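Local coordinates for uncharacterized protein TCIL3000_10_9440 (Trypanosoma congolense, PDB 5KMX) that is of unknown function but is an insect-stage surface antigen with a bilobed ectodomain, and has been proposed to act as a sensor, at residues C115-K118 and H119-F122. Numbering follows the deposited sequence.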
ATOM      1  N   CYS A 115      -4.360 -20.822  25.865  1.00 86.41           N
ATOM      2  CA  CYS A 115      -3.459 -20.202  24.901  1.00 89.48           C
ATOM      3  C   CYS A 115      -2.376 -19.408  25.620  1.00 95.87           C
ATOM      4  O   CYS A 115      -1.835 -18.444  25.079  1.00 93.92           O
ATOM      5  CB  CYS A 115      -4.238 -19.289  23.954  1.00 63.45           C
ATOM      6  SG  CYS A 115      -5.856 -19.929  23.494  1.00 89.81           S
ATOM      7  N   HIS A 116      -2.063 -19.826  26.842  1.00 99.86           N
ATOM      8  CA  HIS A 116      -1.113 -19.112  27.687  1.00103.18           C
ATOM      9  C   HIS A 116       0.290 -19.081  27.084  1.00100.99           C
ATOM     10  O   HIS A 116       0.979 -18.062  27.154  1.00 93.82           O
ATOM     11  CB  HIS A 116      -1.066 -19.753  29.077  1.00108.73           C
ATOM     12  CG  HIS A 116      -0.041 -19.150  29.988  1.00113.15           C
ATOM     13  ND1 HIS A 116       1.275 -19.548  29.992  1.00113.04           N
ATOM     14  CD2 HIS A 116      -0.148 -18.177  30.926  1.00109.66           C
ATOM     15  CE1 HIS A 116       1.942 -18.845  30.894  1.00109.58           C
ATOM     16  NE2 HIS A 116       1.103 -18.011  31.472  1.00108.72           N
ATOM     17  N   ARG A 117       0.708 -20.195  26.492  1.00107.06           N
ATOM     18  CA  ARG A 117       2.059 -20.319  25.951  1.00110.35           C
ATOM     19  C   ARG A 117       2.248 -19.498  24.674  1.00107.08           C
ATOM     20  O   ARG A 117       3.311 -18.916  24.456  1.00101.55           O
ATOM     21  CB  ARG A 117       2.382 -21.791  25.679  1.00112.89           C
ATOM     22  CG  ARG A 117       3.731 -22.043  25.014  1.00112.01           C
ATOM     23  CD  ARG A 117       4.899 -21.685  25.923  1.00113.28           C
ATOM     24  NE  ARG A 117       6.184 -21.829  25.238  1.00120.83           N
ATOM     25  CZ  ARG A 117       6.811 -20.852  24.585  1.00120.26           C
ATOM     26  NH1 ARG A 117       6.288 -19.633  24.522  1.00105.96           N
ATOM     27  NH2 ARG A 117       7.973 -21.094  23.993  1.00120.31           N
ATOM     28  N   LYS A 118       1.225 -19.467  23.828  1.00103.94           N
ATOM     29  CA  LYS A 118       1.292 -18.715  22.578  1.00 99.16           C
ATOM     30  C   LYS A 118       0.995 -17.232  22.791  1.00 95.83           C
ATOM     31  O   LYS A 118       1.236 -16.408  21.907  1.00 90.62           O
ATOM     32  CB  LYS A 118       0.315 -19.293  21.552  1.00 97.11           C
ATOM     33  CG  LYS A 118       0.757 -20.616  20.945  1.00103.30           C
ATOM     34  CD  LYS A 118      -0.099 -20.982  19.742  1.00108.04           C
ATOM     35  CE  LYS A 118       0.396 -22.250  19.066  1.00116.35           C
ATOM     36  NZ  LYS A 118       0.290 -23.442  19.953  1.00118.42           N
ATOM     37  N   HIS A 119       0.474 -16.899  23.968  1.00 90.19           N
ATOM     38  CA  HIS A 119       0.078 -15.531  24.276  1.00 83.68           C
ATOM     39  C   HIS A 119       1.265 -14.672  24.705  1.00 89.03           C
ATOM     40  O   HIS A 119       1.455 -13.568  24.194  1.00 91.63           O
ATOM     41  CB  HIS A 119      -0.996 -15.534  25.369  1.00 85.18           C
ATOM     42  CG  HIS A 119      -1.329 -14.174  25.899  1.00 79.78           C
ATOM     43  ND1 HIS A 119      -1.777 -13.969  27.186  1.00 85.12           N
ATOM     44  CD2 HIS A 119      -1.292 -12.953  25.315  1.00 83.59           C
ATOM     45  CE1 HIS A 119      -1.991 -12.679  27.376  1.00 83.66           C
ATOM     46  NE2 HIS A 119      -1.705 -12.041  26.256  1.00 85.38           N
ATOM     47  N   ASP A 120       2.065 -15.174  25.639  1.00 97.42           N
ATOM     48  CA  ASP A 120       3.162 -14.382  26.191  1.00 96.13           C
ATOM     49  C   ASP A 120       4.334 -14.252  25.219  1.00 93.13           C
ATOM     50  O   ASP A 120       5.153 -13.346  25.358  1.00 93.67           O
ATOM     51  CB  ASP A 120       3.655 -14.974  27.520  1.00 96.03           C
ATOM     52  CG  ASP A 120       3.690 -16.489  27.515  1.00101.53           C
ATOM     53  OD1 ASP A 120       3.712 -17.082  26.417  1.00104.08           O
ATOM     54  OD2 ASP A 120       3.697 -17.087  28.613  1.00106.00           O
ATOM     55  N   GLU A 121       4.421 -15.147  24.238  1.00 92.94           N
ATOM     56  CA  GLU A 121       5.444 -15.012  23.208  1.00 96.28           C
ATOM     57  C   GLU A 121       5.029 -13.895  22.255  1.00 89.54           C
ATOM     58  O   GLU A 121       5.848 -13.057  21.878  1.00 85.81           O
ATOM     59  CB  GLU A 121       5.664 -16.332  22.458  1.00101.37           C
ATOM     60  CG  GLU A 121       4.476 -16.827  21.653  1.00100.24           C
ATOM     61  CD  GLU A 121       4.729 -18.184  21.025  1.00 99.96           C
ATOM     62  OE1 GLU A 121       4.906 -19.166  21.777  1.00103.96           O
ATOM     63  OE2 GLU A 121       4.758 -18.270  19.779  1.00 99.38           O
ATOM     64  N   PHE A 122       3.750 -13.881  21.886  1.00 85.42           N
ATOM     65  CA  PHE A 122       3.177 -12.773  21.127  1.00 79.62           C
ATOM     66  C   PHE A 122       3.459 -11.473  21.868  1.00 79.35           C
ATOM     67  O   PHE A 122       3.792 -10.454  21.261  1.00 74.90           O
ATOM     68  CB  PHE A 122       1.667 -12.966  20.933  1.00 74.45           C
ATOM     69  CG  PHE A 122       0.985 -11.821  20.228  1.00 70.54           C
ATOM     70  CD1 PHE A 122       0.650 -10.663  20.915  1.00 73.08           C
ATOM     71  CD2 PHE A 122       0.663 -11.911  18.884  1.00 68.55           C
ATOM     72  CE1 PHE A 122       0.024  -9.612  20.270  1.00 67.62           C
ATOM     73  CE2 PHE A 122       0.032 -10.865  18.237  1.00 62.39           C
ATOM     74  CZ  PHE A 122      -0.288  -9.715  18.931  1.00 58.59           C
TER
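H116 O faces the next turn of helix 116-128 and accepts two weak backbone bonds, from H119 N and from D120 N, each 3.4 Å long. The bond from D120 N is the straighter of the two. The main side-chain contact is an i to i+4 ion pair between R117 and E121. R117 NH1 lies 3.1 Å from E121 OE1. E121 OE1 approaches off the plane of the guanidinium, so the attraction is electrostatic and not a directed hydrogen bond. The two side chains cross at about a right angle, and their flat groups are turned 58° apart. The first torsion of E121 (chi1 65°) tucks CG in over its own backbone, which turns the carboxylate back over the preceding turn. There E121 CG packs 3.3 Å from K118 O. R117 helps by bending at chi2, which brings its tip round toward E121. D120 OD1 may add a second negative charge 4.1 Å from R117 NH1, near the guanidinium plane but too far for a salt bridge. The D120 carboxylate comes very close to the carbonyl oxygens of H116 and R117, so its exact placement is doubtful. As modelled, D120 OD2 approaches the H116 ring obliquely, 3.4 Å from H116 CE1. Ring and carboxylate planes are 77° apart. H119 and F122 extend from the helix to the strands beside it. Both rings meet that of Y99, and H119 NE2 is hydrogen-bonded to the hydroxyl of Y133. H119 also touches C146, and F122 touches C149, on strand 145-165. Just before the helix, C115 is joined by a disulfide to C101. The arrangement is the first turns of a surface helix with one charged side and one aromatic side, packed against strands 85-100 and 145-165, probably in the smaller, disulfide-rich lobe of the bilobed ectodomain.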